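Local structure of PH1570-like domain-containing protein (Pyrococcus horikoshii, 2HQ4) at residues 153-156 / 157-160; 128-132 / 133-137; 102-106 / 107-111; 144-147 / 148-152. The protein is of unknown function but folds as a single chain around a long antiparallel sheet flanked by helices. All coordinates share one frame; numbering follows the deposited sequence.

Contact 1: 153-156 / 157-160; sequences KILK and YIWK
Lys-156 and Tyr-157 touch side chain to side chain just where helix 150-155 gives way to the looser turns of the C-terminal tail, a helix end in which one backbone bond and a row of apolar contacts do the joining. Tyr-157 N donates to Ile-154 O over 2.9 Å, nearly straight at 164° but reaching the oxygen from above the carbonyl plane.

One tightly packed part faces the sheet. Ile-154 CG2 and Ile-158 CG2 meet at 3.5 Å, closer than methyl carbons usually come. Ile-158 CG1 sits between its own backbone N and carbonyl carbon (chi1 57°), and the extended chi2 carries CD1 on to lie alongside Leu-155 CD2 at 4.0 Å. Phe-143 and Leu-128 continue this packing into the sheet.

A second packed part is a lysine lying over a ring that is itself buried against Val-42 and Ala-45 of helix 40-55. With CG anti to the backbone N (chi1 173°), Lys-156 runs beside the tyrosine and places CG over the centre of one face, 3.7 Å from the centroid of the Tyr-157 ring, a CH-pi contact. A bend at chi3 then sends the amine onward to a salt bridge with Glu-49 OE2, while Tyr-157 OH is hydrogen-bonded to OE1 of the same carboxylate, so one glutamate holds both tips.

The loose, more exposed side belongs to the tail. Trp-159 touches the helix end lightly; its ring packs instead on Glu-125 and Pro-138. Trp-159 CD1 approaches Leu-155 O obliquely at 4.0 Å, and one face of the indole is met near the rim by Ile-158 CG1.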
loop_
_atom_site.group_PDB
_atom_site.type_symbol
_atom_site.label_atom_id
_atom_site.label_comp_id
_atom_site.label_asym_id
_atom_site.label_seq_id
_atom_site.Cartn_x
_atom_site.Cartn_y
_atom_site.Cartn_z
ATOM N N LYS A 153 1.250 2.781 7.618
ATOM C CA LYS A 153 0.007 2.021 7.449
ATOM C C LYS A 153 0.231 0.823 6.508
ATOM O O LYS A 153 -0.393 -0.239 6.687
ATOM C CB LYS A 153 -1.065 2.918 6.880
ATOM C CG LYS A 153 -1.454 4.108 7.837
ATOM C CD LYS A 153 -2.584 4.924 7.184
ATOM C CE LYS A 153 -3.037 6.152 8.034
ATOM N NZ LYS A 153 -2.826 6.021 9.505
ATOM N N ILE A 154 1.063 1.032 5.492
ATOM C CA ILE A 154 1.464 -0.021 4.527
ATOM C C ILE A 154 2.474 -0.961 5.118
ATOM O O ILE A 154 2.310 -2.194 5.028
ATOM C CB ILE A 154 1.988 0.592 3.181
ATOM C CG1 ILE A 154 0.873 1.352 2.459
ATOM C CG2 ILE A 154 2.551 -0.484 2.197
ATOM C CD1 ILE A 154 1.419 2.394 1.456
ATOM N N LEU A 155 3.509 -0.403 5.751
ATOM C CA LEU A 155 4.652 -1.169 6.235
ATOM C C LEU A 155 4.208 -2.234 7.232
ATOM O O LEU A 155 4.833 -3.298 7.323
ATOM C CB LEU A 155 5.685 -0.246 6.877
ATOM C CG LEU A 155 6.520 0.669 5.972
ATOM C CD1 LEU A 155 7.397 1.646 6.818
ATOM C CD2 LEU A 155 7.359 -0.194 5.027
ATOM N N LYS A 156 3.101 -1.953 7.926
ATOM C CA LYS A 156 2.551 -2.866 8.950
ATOM C C LYS A 156 2.081 -4.220 8.353
ATOM O O LYS A 156 2.084 -5.254 9.043
ATOM C CB LYS A 156 1.406 -2.167 9.671
ATOM C CG LYS A 156 0.630 -3.022 10.647
ATOM C CD LYS A 156 -0.426 -2.202 11.402
ATOM C CE LYS A 156 0.129 -0.861 11.853
ATOM N NZ LYS A 156 -0.901 -0.125 12.633
ATOM N N TYR A 157 1.710 -4.205 7.078
ATOM C CA TYR A 157 1.002 -5.340 6.474
ATOM C C TYR A 157 1.696 -5.959 5.280
ATOM O O TYR A 157 1.204 -6.971 4.730
ATOM C CB TYR A 157 -0.410 -4.937 6.064
ATOM C CG TYR A 157 -1.247 -4.532 7.244
ATOM C CD1 TYR A 157 -1.525 -5.441 8.262
ATOM C CD2 TYR A 157 -1.780 -3.253 7.329
ATOM C CE1 TYR A 157 -2.310 -5.068 9.356
ATOM C CE2 TYR A 157 -2.561 -2.870 8.417
ATOM C CZ TYR A 157 -2.811 -3.779 9.414
ATOM O OH TYR A 157 -3.586 -3.393 10.474
ATOM N N ILE A 158 2.828 -5.399 4.873
ATOM C CA ILE A 158 3.424 -5.886 3.606
ATOM C C ILE A 158 4.103 -7.220 3.728
ATOM O O ILE A 158 4.512 -7.802 2.706
ATOM C CB ILE A 158 4.443 -4.916 2.952
ATOM C CG1 ILE A 158 5.588 -4.577 3.922
ATOM C CG2 ILE A 158 3.736 -3.732 2.311
ATOM C CD1 ILE A 158 6.710 -3.734 3.250
ATOM N N TRP A 159 4.267 -7.694 4.959
ATOM C CA TRP A 159 4.964 -8.974 5.168
ATOM C C TRP A 159 4.009 -10.122 5.279
ATOM O O TRP A 159 4.427 -11.271 5.222
ATOM C CB TRP A 159 5.863 -8.910 6.397
ATOM C CG TRP A 159 6.843 -7.850 6.237
ATOM C CD1 TRP A 159 6.936 -6.706 6.973
ATOM C CD2 TRP A 159 7.866 -7.774 5.223
ATOM N NE1 TRP A 159 7.967 -5.930 6.497
ATOM C CE2 TRP A 159 8.554 -6.558 5.427
ATOM C CE3 TRP A 159 8.273 -8.621 4.176
ATOM C CZ2 TRP A 159 9.629 -6.156 4.614
ATOM C CZ3 TRP A 159 9.346 -8.224 3.360
ATOM C CH2 TRP A 159 10.017 -7.008 3.599
ATOM N N LYS A 160 2.735 -9.795 5.471
ATOM C CA LYS A 160 1.688 -10.765 5.730
ATOM C C LYS A 160 1.032 -11.402 4.485
ATOM O O LYS A 160 0.390 -12.451 4.608
ATOM C CB LYS A 160 0.598 -10.143 6.618
ATOM C CG LYS A 160 0.719 -10.427 8.104
ATOM C CD LYS A 160 -0.644 -10.907 8.646
ATOM C CE LYS A 160 -0.730 -10.909 10.183
ATOM N NZ LYS A 160 -0.533 -9.534 10.761
#

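Contact 2: 128-132 / 133-137; sequences LAVGN and YFILD
Phe-134 lays one face of its ring on Gly-131 at the tip of a beta hairpin formed by strands 126-130 and 134-136. Gly-131 CA stands 3.8 Å from the centroid of the Phe-134 ring, a CH-pi contact directed almost along the ring normal. Having no side chain, Gly-131 lets the ring come this close. The edge of the same ring, at CD2, stands over the centre of one face of the neighbouring Tyr-133 ring. Replacing Phe-134 by an alanine is likely to leave both Gly-131 CA and that face of the tyrosine without their cover. At the edge of the tyrosine ring, Asn-132 OD1 lies 3.5 Å from Tyr-133 CD2, the amide plane turned 59° from that of the ring.

The backbone holds these groups in place. Gly-131 N donates to Phe-134 O over 2.7 Å, and Ala-129 and Leu-136 form a hydrogen-bonded antiparallel pair, with both bonds in the carbonyl plane. Between them, Val-130 and Ile-135 are a non-hydrogen-bonded pair whose CG1 atoms lie side by side at 4.1 Å. Leu-128, its CG anti to the backbone N (chi1 169°), brings CD1 to 3.7 Å from Ile-135 CG2 on this face, which helix 150-155 covers.

Further out, Tyr-133 OH is hydrogen-bonded to Glu-112 O, fixing the far end of that ring. Asp-137 OD1 accepts from Arg-139 N, and Asp-137 OD2 is salt-bridged to Arg-141 NE.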
loop_
_atom_site.group_PDB
_atom_site.type_symbol
_atom_site.label_atom_id
_atom_site.label_comp_id
_atom_site.label_asym_id
_atom_site.label_seq_id
_atom_site.Cartn_x
_atom_site.Cartn_y
_atom_site.Cartn_z
ATOM N N LEU A 128 13.929 -2.924 0.613
ATOM C CA LEU A 128 12.704 -2.145 0.781
ATOM C C LEU A 128 13.084 -0.694 0.679
ATOM O O LEU A 128 13.999 -0.238 1.387
ATOM C CB LEU A 128 12.141 -2.426 2.201
ATOM C CG LEU A 128 10.999 -1.513 2.688
ATOM C CD1 LEU A 128 9.715 -1.862 1.964
ATOM C CD2 LEU A 128 10.784 -1.679 4.176
ATOM N N ALA A 129 12.410 0.033 -0.197
ATOM C CA ALA A 129 12.696 1.443 -0.402
ATOM C C ALA A 129 11.488 2.217 0.040
ATOM O O ALA A 129 10.395 2.004 -0.502
ATOM C CB ALA A 129 12.995 1.717 -1.871
ATOM N N VAL A 130 11.668 3.090 1.025
ATOM C CA VAL A 130 10.574 3.919 1.542
ATOM C C VAL A 130 10.818 5.387 1.135
ATOM O O VAL A 130 11.781 6.028 1.623
ATOM C CB VAL A 130 10.376 3.740 3.101
ATOM C CG1 VAL A 130 9.169 4.504 3.609
ATOM C CG2 VAL A 130 10.273 2.291 3.485
ATOM N N GLY A 131 9.945 5.895 0.255
ATOM C CA GLY A 131 9.950 7.287 -0.175
ATOM C C GLY A 131 8.872 8.094 0.542
ATOM O O GLY A 131 8.047 7.541 1.281
ATOM N N ASN A 132 8.829 9.400 0.292
ATOM C CA ASN A 132 7.769 10.230 0.908
ATOM C C ASN A 132 6.392 10.038 0.264
ATOM O O ASN A 132 5.392 10.393 0.866
ATOM C CB ASN A 132 8.131 11.736 0.909
ATOM C CG ASN A 132 8.037 12.348 -0.463
ATOM O OD1 ASN A 132 8.978 12.299 -1.241
ATOM N ND2 ASN A 132 6.884 12.885 -0.785
ATOM N N TYR A 133 6.355 9.537 -0.968
ATOM C CA TYR A 133 5.080 9.232 -1.655
ATOM C C TYR A 133 4.998 7.824 -2.238
ATOM O O TYR A 133 4.075 7.533 -2.979
ATOM C CB TYR A 133 4.789 10.240 -2.779
ATOM C CG TYR A 133 5.788 10.180 -3.913
ATOM C CD1 TYR A 133 5.459 9.555 -5.121
ATOM C CD2 TYR A 133 7.071 10.774 -3.785
ATOM C CE1 TYR A 133 6.366 9.503 -6.179
ATOM C CE2 TYR A 133 8.012 10.702 -4.840
ATOM C CZ TYR A 133 7.651 10.081 -6.025
ATOM O OH TYR A 133 8.539 10.004 -7.080
ATOM N N PHE A 134 5.963 6.980 -1.915
ATOM C CA PHE A 134 5.991 5.623 -2.442
ATOM C C PHE A 134 6.742 4.644 -1.562
ATOM O O PHE A 134 7.579 5.027 -0.728
ATOM C CB PHE A 134 6.634 5.600 -3.848
ATOM C CG PHE A 134 8.092 5.944 -3.838
ATOM C CD1 PHE A 134 9.072 4.944 -3.729
ATOM C CD2 PHE A 134 8.498 7.269 -3.933
ATOM C CE1 PHE A 134 10.437 5.268 -3.738
ATOM C CE2 PHE A 134 9.882 7.609 -3.924
ATOM C CZ PHE A 134 10.827 6.618 -3.840
ATOM N N ILE A 135 6.438 3.361 -1.772
ATOM C CA ILE A 135 7.198 2.247 -1.223
ATOM C C ILE A 135 7.390 1.170 -2.290
ATOM O O ILE A 135 6.429 0.794 -2.999
ATOM C CB ILE A 135 6.489 1.592 -0.029
ATOM C CG1 ILE A 135 6.493 2.529 1.186
ATOM C CG2 ILE A 135 7.137 0.178 0.351
ATOM C CD1 ILE A 135 5.510 2.009 2.236
ATOM N N LEU A 136 8.633 0.711 -2.437
ATOM C CA LEU A 136 8.884 -0.445 -3.287
ATOM C C LEU A 136 9.263 -1.556 -2.329
ATOM O O LEU A 136 10.245 -1.414 -1.596
ATOM C CB LEU A 136 10.068 -0.179 -4.245
ATOM C CG LEU A 136 10.539 -1.425 -5.057
ATOM C CD1 LEU A 136 9.431 -1.916 -5.981
ATOM C CD2 LEU A 136 11.792 -1.107 -5.890
ATOM N N ASP A 137 8.501 -2.642 -2.306
ATOM C CA ASP A 137 8.821 -3.755 -1.407
ATOM C C ASP A 137 9.467 -4.920 -2.165
ATOM O O ASP A 137 9.407 -4.973 -3.385
ATOM C CB ASP A 137 7.603 -4.175 -0.542
ATOM C CG ASP A 137 6.556 -5.002 -1.311
ATOM O OD1 ASP A 137 6.887 -5.709 -2.293
ATOM O OD2 ASP A 137 5.390 -4.973 -0.881
#

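Contact 3: 102-106 / 107-111; sequences EEIKK and IKPPL
Ile-104 and Pro-109 meet at about a right angle where helix 94-107 stops, CG2 of the isoleucine lying 3.8 Å from CG of the proline ring. That CG2, anti to the backbone N, points to the proline, while Ile-104 CD1 reaches Leu-136 of the sheet; the side chain also touches Leu-142. Ile-107 carries CG1 anti to its carbonyl carbon, which lays this carbon 3.3 Å from Glu-103 O, one turn back.

The lysines fold in two different ways. Lys-108 bends at chi3 (-94°) and again at chi4, curling its amine back so that NZ donates to Lys-106 O at 3.0 Å, a carbonyl at the end of the helix. Lys-106 also bends twice, but back along the helix to a salt bridge with Glu-103, whose OE2 is met from above the carboxylate plane; the bond is unusually short, so its exact length is doubtful.

Lys-108 N donates to Ile-104 O over 3.1 Å. Lys-108 itself has positive phi (61°), the left-handed region, and the proline that follows has no N-H to give, which excludes the paired bonds of a Schellman motif and fits the simpler alpha-L type of C-terminal helix cap.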
loop_
_atom_site.group_PDB
_atom_site.type_symbol
_atom_site.label_atom_id
_atom_site.label_comp_id
_atom_site.label_asym_id
_atom_site.label_seq_id
_atom_site.Cartn_x
_atom_site.Cartn_y
_atom_site.Cartn_z
ATOM N N GLU A 102 15.660 -0.221 -12.144
ATOM C CA GLU A 102 15.189 -1.150 -13.174
ATOM C C GLU A 102 13.948 -1.966 -12.755
ATOM O O GLU A 102 13.105 -2.277 -13.603
ATOM C CB GLU A 102 16.308 -2.104 -13.634
ATOM C CG GLU A 102 17.358 -1.447 -14.541
ATOM C CD GLU A 102 18.659 -2.260 -14.652
ATOM O OE1 GLU A 102 18.653 -3.466 -14.305
ATOM O OE2 GLU A 102 19.693 -1.672 -15.087
ATOM N N GLU A 103 13.829 -2.324 -11.467
ATOM C CA GLU A 103 12.585 -2.942 -10.980
ATOM C C GLU A 103 11.405 -1.969 -11.187
ATOM O O GLU A 103 10.307 -2.397 -11.598
ATOM C CB GLU A 103 12.663 -3.340 -9.507
ATOM C CG GLU A 103 13.504 -4.581 -9.208
ATOM C CD GLU A 103 13.000 -5.808 -9.959
ATOM O OE1 GLU A 103 11.768 -6.071 -9.955
ATOM O OE2 GLU A 103 13.846 -6.492 -10.569
ATOM N N ILE A 104 11.637 -0.690 -10.889
ATOM C CA ILE A 104 10.600 0.343 -11.096
ATOM C C ILE A 104 10.135 0.320 -12.562
ATOM O O ILE A 104 8.951 0.217 -12.817
ATOM C CB ILE A 104 11.030 1.770 -10.621
ATOM C CG1 ILE A 104 11.142 1.855 -9.077
ATOM C CG2 ILE A 104 10.045 2.834 -11.107
ATOM C CD1 ILE A 104 9.853 1.408 -8.314
ATOM N N LYS A 105 11.070 0.381 -13.513
ATOM C CA LYS A 105 10.728 0.272 -14.957
ATOM C C LYS A 105 9.924 -0.952 -15.351
ATOM O O LYS A 105 8.988 -0.854 -16.150
ATOM C CB LYS A 105 11.991 0.349 -15.798
ATOM C CG LYS A 105 12.650 1.700 -15.648
ATOM C CD LYS A 105 14.075 1.679 -16.117
ATOM C CE LYS A 105 14.675 3.084 -16.006
ATOM N NZ LYS A 105 16.108 3.027 -16.361
ATOM N N LYS A 106 10.248 -2.106 -14.795
ATOM C CA LYS A 106 9.461 -3.293 -15.043
ATOM C C LYS A 106 8.021 -3.197 -14.512
ATOM O O LYS A 106 7.103 -3.781 -15.085
ATOM C CB LYS A 106 10.122 -4.514 -14.425
ATOM C CG LYS A 106 11.468 -4.909 -15.027
ATOM C CD LYS A 106 11.757 -6.380 -14.755
ATOM C CE LYS A 106 12.127 -6.632 -13.312
ATOM N NZ LYS A 106 13.615 -6.696 -13.077
ATOM N N ILE A 107 7.844 -2.522 -13.380
ATOM C CA ILE A 107 6.520 -2.383 -12.732
ATOM C C ILE A 107 5.587 -1.454 -13.510
ATOM O O ILE A 107 4.347 -1.633 -13.519
ATOM C CB ILE A 107 6.712 -1.964 -11.250
ATOM C CG1 ILE A 107 7.263 -3.166 -10.467
ATOM C CG2 ILE A 107 5.391 -1.465 -10.603
ATOM C CD1 ILE A 107 7.863 -2.875 -9.059
ATOM N N LYS A 108 6.186 -0.460 -14.154
ATOM C CA LYS A 108 5.432 0.525 -14.942
ATOM C C LYS A 108 4.403 1.375 -14.133
ATOM O O LYS A 108 3.162 1.284 -14.373
ATOM C CB LYS A 108 4.770 -0.156 -16.145
ATOM C CG LYS A 108 5.755 -1.006 -17.001
ATOM C CD LYS A 108 5.001 -1.780 -18.073
ATOM C CE LYS A 108 4.646 -3.157 -17.628
ATOM N NZ LYS A 108 5.843 -4.038 -17.845
ATOM N N PRO A 109 4.908 2.190 -13.171
ATOM C CA PRO A 109 4.085 3.117 -12.407
ATOM C C PRO A 109 3.658 4.344 -13.224
ATOM O O PRO A 109 4.383 4.746 -14.152
ATOM C CB PRO A 109 5.052 3.599 -11.313
ATOM C CG PRO A 109 6.356 3.531 -11.954
ATOM C CD PRO A 109 6.322 2.261 -12.742
ATOM N N PRO A 110 2.529 4.989 -12.849
ATOM C CA PRO A 110 2.029 6.115 -13.656
ATOM C C PRO A 110 2.724 7.436 -13.388
ATOM O O PRO A 110 2.286 8.448 -13.904
ATOM C CB PRO A 110 0.558 6.237 -13.224
ATOM C CG PRO A 110 0.536 5.698 -11.827
ATOM C CD PRO A 110 1.666 4.714 -11.683
ATOM N N LEU A 111 3.754 7.433 -12.548
ATOM C CA LEU A 111 4.560 8.615 -12.308
ATOM C C LEU A 111 6.023 8.258 -12.059
ATOM O O LEU A 111 6.373 7.087 -11.899
ATOM C CB LEU A 111 4.012 9.454 -11.139
ATOM C CG LEU A 111 3.619 8.847 -9.793
ATOM C CD1 LEU A 111 4.767 8.137 -9.172
ATOM C CD2 LEU A 111 3.125 9.934 -8.832
#

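Contact 4: 144-147 / 148-152; sequences IFNK and PSIAN
Phe-145 and Ile-150 pass each other antiparallel across a type I beta turn, Lys-147 to Ile-150, that leads strand 141-145 into helix 150-155. The apolar contacts come first. Phe-145 CB lies 3.6 Å from Ile-150 CG2, the branch set anti to the backbone N, and the far end of the ring brings Phe-145 CZ to 4.0 Å from Ala-151 CB. Ala-151 N stands above the same ring, offset toward the rim. A serine in place of Phe-145 would probably open a gap beneath Ala-151 and leave Ile-135 of the neighbouring strand without its aromatic partner.

One hydrogen bond joins the two segments: Ile-150 N donates to Lys-147 O over 3.1 Å, closing the turn, although the donor stands above the carbonyl plane. Ala-151 N then bonds to Pro-148 O. Asn-146 takes its polar partners from the start of strand 30-36 and the loop before it, with OD1 accepting from Glu-31 N and ND2 donating to Asn-29 O.

Mixed contacts complete the account. Asn-146 OD1 also lies 3.6 Å from Ile-150 CG1. The lysine chain, extended beyond CG, crosses Ile-150 at about a right angle, and Lys-147 CE lies 3.7 Å from both Ser-149 OG and Ile-150 CD1.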
loop_
_atom_site.group_PDB
_atom_site.type_symbol
_atom_site.label_atom_id
_atom_site.label_comp_id
_atom_site.label_asym_id
_atom_site.label_seq_id
_atom_site.Cartn_x
_atom_site.Cartn_y
_atom_site.Cartn_z
ATOM N N ILE A 144 1.899 3.833 -4.083
ATOM C CA ILE A 144 2.057 5.293 -4.188
ATOM C C ILE A 144 0.946 5.832 -3.311
ATOM O O ILE A 144 -0.145 5.223 -3.251
ATOM C CB ILE A 144 2.068 5.863 -5.650
ATOM C CG1 ILE A 144 0.759 5.595 -6.407
ATOM C CG2 ILE A 144 3.326 5.289 -6.488
ATOM C CD1 ILE A 144 0.690 6.367 -7.794
ATOM N N PHE A 145 1.209 6.922 -2.599
ATOM C CA PHE A 145 0.255 7.417 -1.629
ATOM C C PHE A 145 0.331 8.953 -1.497
ATOM O O PHE A 145 1.299 9.568 -1.974
ATOM C CB PHE A 145 0.437 6.672 -0.275
ATOM C CG PHE A 145 1.903 6.422 0.124
ATOM C CD1 PHE A 145 2.639 7.401 0.803
ATOM C CD2 PHE A 145 2.515 5.190 -0.173
ATOM C CE1 PHE A 145 3.984 7.163 1.174
ATOM C CE2 PHE A 145 3.818 4.926 0.161
ATOM C CZ PHE A 145 4.586 5.932 0.849
ATOM N N ASN A 146 -0.649 9.571 -0.824
ATOM C CA ASN A 146 -0.794 11.028 -0.944
ATOM C C ASN A 146 0.021 11.806 0.101
ATOM O O ASN A 146 0.252 12.992 -0.098
ATOM C CB ASN A 146 -2.288 11.449 -0.835
ATOM C CG ASN A 146 -2.870 11.064 0.492
ATOM O OD1 ASN A 146 -2.661 9.934 0.942
ATOM N ND2 ASN A 146 -3.570 12.004 1.170
ATOM N N LYS A 147 0.453 11.176 1.193
ATOM C CA LYS A 147 1.255 11.898 2.208
ATOM C C LYS A 147 2.190 10.922 2.910
ATOM O O LYS A 147 1.888 9.721 2.932
ATOM C CB LYS A 147 0.343 12.663 3.191
ATOM C CG LYS A 147 -0.583 11.754 4.021
ATOM C CD LYS A 147 -1.551 12.547 4.902
ATOM C CE LYS A 147 -2.380 11.570 5.703
ATOM N NZ LYS A 147 -3.243 12.213 6.734
ATOM N N PRO A 148 3.343 11.408 3.466
ATOM C CA PRO A 148 4.358 10.438 3.937
ATOM C C PRO A 148 3.937 9.500 5.024
ATOM O O PRO A 148 4.465 8.401 5.062
ATOM C CB PRO A 148 5.542 11.314 4.444
ATOM C CG PRO A 148 5.283 12.683 3.830
ATOM C CD PRO A 148 3.798 12.814 3.656
ATOM N N SER A 149 2.989 9.921 5.883
ATOM C CA SER A 149 2.592 9.088 7.011
ATOM C C SER A 149 1.804 7.835 6.580
ATOM O O SER A 149 1.622 6.874 7.387
ATOM C CB SER A 149 1.788 9.905 8.041
ATOM O OG SER A 149 0.612 10.382 7.483
ATOM N N ILE A 150 1.335 7.839 5.334
ATOM C CA ILE A 150 0.670 6.586 4.837
ATOM C C ILE A 150 1.682 5.421 4.825
ATOM O O ILE A 150 1.297 4.259 4.913
ATOM C CB ILE A 150 0.042 6.777 3.438
ATOM C CG1 ILE A 150 -0.926 7.958 3.424
ATOM C CG2 ILE A 150 -0.665 5.428 2.888
ATOM C CD1 ILE A 150 -1.705 8.101 4.612
ATOM N N ALA A 151 2.979 5.725 4.721
ATOM C CA ALA A 151 4.007 4.664 4.689
ATOM C C ALA A 151 3.832 3.651 5.817
ATOM O O ALA A 151 3.851 2.471 5.562
ATOM C CB ALA A 151 5.463 5.232 4.717
ATOM N N ASN A 152 3.665 4.115 7.060
ATOM C CA ASN A 152 3.551 3.183 8.208
ATOM C C ASN A 152 2.337 2.274 8.165
ATOM O O ASN A 152 2.395 1.159 8.671
ATOM C CB ASN A 152 3.580 3.925 9.570
ATOM C CG ASN A 152 4.829 4.848 9.696
ATOM O OD1 ASN A 152 5.750 4.575 10.487
ATOM N ND2 ASN A 152 4.867 5.897 8.884
#

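No active site is known here, so the relation among the contacts is one of shared packing. Contacts 1 and 4 are the two ends of helix 150-155, their centres about 12 Å apart, and they meet through Ile-154 CD1 and Phe-145 CD2. Contact 2 supplies strands on which that helix lies, with Leu-155 CD2 3.8 Å from Leu-128 CD2. Within the sheet, a probable hydrogen bond from Phe-145 N to Tyr-133 O joins contacts 2 and 4. Contact 3 reaches the hairpin through Ile-107 CD1, 3.6 Å from Leu-136 CD1. The hairpin is thus packed by helix 150-155 on the face of Val-130 and Ile-135 and by helix 94-107 on the face of Leu-136.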